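Local coordinates for ThermoDBP-single stranded DNA binding protein (Thermoproteus tenax, PDB 3TEK) that probably binds single-stranded DNA, apparently taking the place of the canonical single-stranded DNA-binding protein in the Thermoproteales, at residues Arg29-Lys34 with Ile115-Thr120; Pro50-Leu55 with Glu91-Leu96. One frame throughout, in Å; residues are numbered along the deposited sequence.

How the contacts relate
This domain is a worked example of how an antiparallel sheet and the helices packed on it share one hydrophobic interior. Contact 1 joins the two inner strands of the sheet, 23-31 and 116-124; contact 2 joins the start of helix 52-68 to the middle of helix 83-108, and both of its segments lie in the largely helical stretch of chain between the strands of contact 1. Their centres are about 12 Å apart, yet they touch directly. W30 meets the F52 ring edge-to-face, with CH2 of W30 3.5 Å from CE1 of F52, and CZ2 of W30 rests 3.7 Å from CB of L55. A separate touching point is I118 CG2 with L96 CD2, at 4.0 Å.

Contact 1 of 2, residues Arg29-Lys34 with Ile115-Thr120; sequences RWNTGK and IFMIST
The indole of W30 meets T120 through CE3, which lies 4.0 Å from the T120 methyl CG2, approached obliquely. One face of the same ring also carries the backbone N of T32 above its rim. On the other side of the sheet lies the amide of N31: its OD1 sits 3.4 Å from CB of M117, while ND2 is turned to the sulfur. N31 OD1 is held by the backbone N of G33 (2.8 Å), which comes from above the carbonyl plane and closes an Asx turn.

The strands run antiparallel at 176°, and W30 and T120 form a hydrogen-bonded pair joined by two backbone bonds, of which W30 N to T120 O is almost straight (178°). N31 and S119 follow as a non-hydrogen-bonded pair. At T32 the regular pattern changes. T32 N still bonds to I118 O at 3.0 Å, but the chain turns here and the return bond goes to a side chain: I118 N donates to T32 OG1 at 3.1 Å. T32 OG1 sits between its own N and carbonyl carbon (chi1 63°), from where it also donates to a lone pair of G33 O (2.7 Å). Two bonds thus fix its rotation, and a side chain takes the place of the strand carbonyl where the regular pairing ends. Farther along, K34 CG touches I115 CG2 at 3.5 Å.

T120 OG1 is hydrogen-bonded to T138 OG1 and W133 NE1 of strand 131-142, and R29 forms a salt bridge with E16 of strand 13-20. Helix 52-68 covers W30 through L56 and A59, I118 packs against W99 of helix 83-108, and M117 touches I141 of the outer strand 131-142 and W143 in the loop just beyond it.

Contact 2 of 2, residues Pro50-Leu55 with Glu91-Leu96; sequences PEFFKL and ELFDGL
F93 is the bump of this contact, and the hollow it fills is walled by F52, F53 and P50. Its ring enters edge-first over F52: CD1 of F93 lies 3.5 Å from CG of F52, off-centre on that face, and the planes meet at 64° in a T-shaped (edge-to-face) pair. The CB of F93 lies over the same ring as an off-centre CH-pi contact. F53 closes the hollow from another side, its CZ reaching 3.4 Å from CG of F93 and lying over one face of that ring, with planes inclined at only 37°. P50 completes the wall, CB standing 4.0 Å from CE1 of F93.

F52 in turn is a bump for helix 83-108. The F52 chi1 of 179°, with CG anti to the backbone N, directs the ring toward that helix, and its rim abuts two leucines a turn apart: CZ meets CG of L92 at 3.8 Å, and CE1 meets CD1 of L96 at 3.6 Å.

The resulting aromatic cluster is bounded by F41 of helix 37-41 beside F93, while L92 and L96 carry on into the sheet, where they rest on W133 of strand 131-142 and L92 also on L122 of strand 116-124.

Contact 1 of 2, residues Arg29-Lys34 with Ile115-Thr120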
# COMPACT_ATOMS: atom_id res chain seq x y z
N ARG A 29 -1.03 7.82 3.47
CA ARG A 29 0.41 7.67 3.42
C ARG A 29 0.73 6.35 4.08
O ARG A 29 0.43 6.16 5.25
CB ARG A 29 1.11 8.82 4.16
CG ARG A 29 0.88 10.18 3.51
CD ARG A 29 1.35 11.35 4.36
NE ARG A 29 0.82 12.59 3.80
CZ ARG A 29 0.01 13.46 4.41
NH1 ARG A 29 -0.37 13.30 5.67
NH2 ARG A 29 -0.39 14.55 3.75
N TRP A 30 1.35 5.45 3.33
CA TRP A 30 1.52 4.08 3.78
C TRP A 30 2.97 3.63 3.67
O TRP A 30 3.56 3.67 2.60
CB TRP A 30 0.60 3.18 2.95
CG TRP A 30 0.75 1.71 3.16
CD1 TRP A 30 0.95 1.06 4.34
CD2 TRP A 30 0.72 0.69 2.15
NE1 TRP A 30 1.03 -0.28 4.14
CE2 TRP A 30 0.90 -0.55 2.80
CE3 TRP A 30 0.57 0.71 0.76
CZ2 TRP A 30 0.92 -1.77 2.12
CZ3 TRP A 30 0.59 -0.50 0.08
CH2 TRP A 30 0.76 -1.72 0.76
N ASN A 31 3.56 3.24 4.79
CA ASN A 31 4.88 2.61 4.77
C ASN A 31 4.72 1.15 5.07
O ASN A 31 4.12 0.79 6.05
CB ASN A 31 5.86 3.25 5.78
CG ASN A 31 7.32 2.72 5.62
OD1 ASN A 31 7.57 1.58 5.21
ND2 ASN A 31 8.30 3.58 5.96
N THR A 32 5.28 0.30 4.21
CA THR A 32 5.13 -1.15 4.31
C THR A 32 5.76 -1.71 5.55
O THR A 32 5.39 -2.79 6.02
CB THR A 32 5.85 -1.86 3.14
OG1 THR A 32 7.26 -1.60 3.22
CG2 THR A 32 5.29 -1.38 1.80
N GLY A 33 6.77 -1.00 6.05
CA GLY A 33 7.64 -1.51 7.06
C GLY A 33 8.79 -2.25 6.45
O GLY A 33 8.86 -2.48 5.22
N LYS A 34 9.72 -2.59 7.33
CA LYS A 34 10.96 -3.27 6.97
C LYS A 34 10.59 -4.69 6.55
O LYS A 34 10.00 -5.44 7.32
CB LYS A 34 11.88 -3.26 8.21
CG LYS A 34 13.35 -3.64 8.02
CD LYS A 34 14.13 -3.22 9.28
CE LYS A 34 15.42 -3.98 9.49
NZ LYS A 34 15.94 -3.68 10.86
N ILE A 115 16.79 -6.36 2.26
CA ILE A 115 15.71 -5.84 3.09
C ILE A 115 15.47 -4.39 2.72
O ILE A 115 16.39 -3.71 2.26
CB ILE A 115 16.05 -5.97 4.57
CG1 ILE A 115 16.19 -7.43 4.92
CG2 ILE A 115 14.93 -5.43 5.43
CD1 ILE A 115 14.96 -8.24 4.63
N PHE A 116 14.24 -3.92 2.91
CA PHE A 116 13.82 -2.58 2.50
C PHE A 116 12.47 -2.17 3.08
O PHE A 116 11.72 -3.00 3.62
CB PHE A 116 13.74 -2.50 0.96
CG PHE A 116 12.76 -3.46 0.36
CD1 PHE A 116 11.39 -3.15 0.31
CD2 PHE A 116 13.19 -4.67 -0.14
CE1 PHE A 116 10.48 -4.06 -0.24
CE2 PHE A 116 12.29 -5.60 -0.68
CZ PHE A 116 10.94 -5.29 -0.74
N MET A 117 12.11 -0.92 2.90
CA MET A 117 10.75 -0.52 3.09
C MET A 117 10.30 0.46 2.02
O MET A 117 11.08 1.22 1.52
CB MET A 117 10.53 0.04 4.48
CG MET A 117 11.50 1.04 4.88
SD MET A 117 11.38 1.45 6.60
CE MET A 117 12.74 2.53 6.71
N ILE A 118 9.05 0.39 1.65
CA ILE A 118 8.53 1.28 0.65
C ILE A 118 7.54 2.21 1.30
O ILE A 118 6.71 1.79 2.04
CB ILE A 118 7.84 0.50 -0.43
CG1 ILE A 118 8.86 -0.38 -1.12
CG2 ILE A 118 7.18 1.39 -1.42
CD1 ILE A 118 8.29 -1.43 -1.93
N SER A 119 7.65 3.49 1.03
CA SER A 119 6.62 4.42 1.42
C SER A 119 5.98 4.95 0.15
O SER A 119 6.67 5.30 -0.84
CB SER A 119 7.16 5.57 2.24
OG SER A 119 7.97 6.38 1.41
N THR A 120 4.66 5.02 0.16
CA THR A 120 3.94 5.55 -0.98
C THR A 120 2.68 6.26 -0.53
O THR A 120 2.36 6.29 0.66
CB THR A 120 3.64 4.44 -2.00
OG1 THR A 120 3.16 5.04 -3.23
CG2 THR A 120 2.65 3.42 -1.41

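Contact 2 of 2, residues Pro50-Leu55 with Glu91-Leu96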
# COMPACT_ATOMS: atom_id res chain seq x y z
N PRO A 50 1.38 -13.27 -0.41
CA PRO A 50 1.88 -11.91 -0.32
C PRO A 50 1.26 -11.19 0.87
O PRO A 50 0.04 -11.17 1.03
CB PRO A 50 1.41 -11.28 -1.63
CG PRO A 50 1.38 -12.38 -2.57
CD PRO A 50 0.91 -13.57 -1.78
N GLU A 51 2.12 -10.61 1.71
CA GLU A 51 1.66 -9.85 2.87
C GLU A 51 1.01 -8.55 2.41
O GLU A 51 0.20 -7.97 3.13
CB GLU A 51 2.83 -9.56 3.80
CG GLU A 51 2.45 -9.41 5.26
CD GLU A 51 3.67 -9.29 6.17
OE1 GLU A 51 3.48 -8.88 7.33
OE2 GLU A 51 4.80 -9.59 5.72
N PHE A 52 1.36 -8.13 1.20
CA PHE A 52 0.91 -6.87 0.63
C PHE A 52 -0.55 -6.55 0.93
O PHE A 52 -0.87 -5.46 1.39
CB PHE A 52 1.10 -6.87 -0.88
CG PHE A 52 0.64 -5.61 -1.53
CD1 PHE A 52 1.51 -4.53 -1.68
CD2 PHE A 52 -0.66 -5.47 -1.97
CE1 PHE A 52 1.09 -3.36 -2.29
CE2 PHE A 52 -1.08 -4.29 -2.57
CZ PHE A 52 -0.21 -3.24 -2.72
N PHE A 53 -1.41 -7.52 0.64
CA PHE A 53 -2.86 -7.31 0.67
C PHE A 53 -3.41 -7.12 2.07
O PHE A 53 -4.28 -6.27 2.31
CB PHE A 53 -3.55 -8.45 -0.08
CG PHE A 53 -3.32 -8.38 -1.56
CD1 PHE A 53 -3.93 -7.39 -2.32
CD2 PHE A 53 -2.44 -9.23 -2.19
CE1 PHE A 53 -3.70 -7.29 -3.69
CE2 PHE A 53 -2.20 -9.14 -3.57
CZ PHE A 53 -2.81 -8.16 -4.30
N LYS A 54 -2.86 -7.90 2.99
CA LYS A 54 -3.15 -7.80 4.41
C LYS A 54 -2.72 -6.45 4.95
O LYS A 54 -3.46 -5.81 5.71
CB LYS A 54 -2.41 -8.91 5.16
CG LYS A 54 -2.95 -9.20 6.54
CD LYS A 54 -2.18 -10.38 7.24
CE LYS A 54 -2.15 -11.67 6.40
NZ LYS A 54 -3.41 -12.50 6.43
N LEU A 55 -1.53 -6.01 4.55
CA LEU A 55 -1.02 -4.71 4.96
C LEU A 55 -1.91 -3.59 4.37
O LEU A 55 -2.31 -2.67 5.07
CB LEU A 55 0.45 -4.54 4.56
CG LEU A 55 1.43 -5.58 5.21
CD1 LEU A 55 2.83 -5.50 4.60
CD2 LEU A 55 1.49 -5.48 6.74
N GLU A 91 -4.28 -3.62 -9.08
CA GLU A 91 -3.53 -2.75 -10.00
C GLU A 91 -2.40 -2.08 -9.26
O GLU A 91 -1.32 -1.91 -9.79
CB GLU A 91 -4.46 -1.71 -10.66
CG GLU A 91 -5.35 -2.30 -11.77
CD GLU A 91 -6.39 -1.33 -12.28
OE1 GLU A 91 -6.25 -0.14 -12.00
OE2 GLU A 91 -7.35 -1.75 -12.99
N LEU A 92 -2.66 -1.70 -8.00
CA LEU A 92 -1.61 -1.20 -7.11
C LEU A 92 -0.51 -2.22 -6.84
O LEU A 92 0.69 -1.89 -6.85
CB LEU A 92 -2.24 -0.77 -5.77
CG LEU A 92 -1.28 -0.25 -4.72
CD1 LEU A 92 -0.41 0.89 -5.25
CD2 LEU A 92 -2.11 0.15 -3.45
N PHE A 93 -0.91 -3.46 -6.57
CA PHE A 93 0.03 -4.53 -6.26
C PHE A 93 0.94 -4.78 -7.47
O PHE A 93 2.17 -4.85 -7.33
CB PHE A 93 -0.75 -5.79 -5.90
CG PHE A 93 0.10 -7.04 -5.77
CD1 PHE A 93 0.85 -7.29 -4.63
CD2 PHE A 93 0.10 -8.00 -6.78
CE1 PHE A 93 1.61 -8.48 -4.49
CE2 PHE A 93 0.84 -9.19 -6.66
CZ PHE A 93 1.60 -9.41 -5.51
N ASP A 94 0.33 -4.89 -8.64
CA ASP A 94 1.08 -5.12 -9.89
C ASP A 94 1.99 -3.95 -10.24
O ASP A 94 3.11 -4.17 -10.64
CB ASP A 94 0.13 -5.36 -11.07
CG ASP A 94 -0.44 -6.75 -11.06
OD1 ASP A 94 -0.24 -7.49 -10.06
OD2 ASP A 94 -1.09 -7.13 -12.07
N GLY A 95 1.48 -2.73 -10.10
CA GLY A 95 2.25 -1.55 -10.40
C GLY A 95 3.43 -1.38 -9.45
O GLY A 95 4.52 -1.02 -9.90
N LEU A 96 3.22 -1.61 -8.16
CA LEU A 96 4.30 -1.52 -7.18
C LEU A 96 5.35 -2.60 -7.37
O LEU A 96 6.53 -2.33 -7.26
CB LEU A 96 3.80 -1.60 -5.75
CG LEU A 96 3.62 -0.27 -5.01
CD1 LEU A 96 2.78 -0.50 -3.75
CD2 LEU A 96 4.96 0.42 -4.66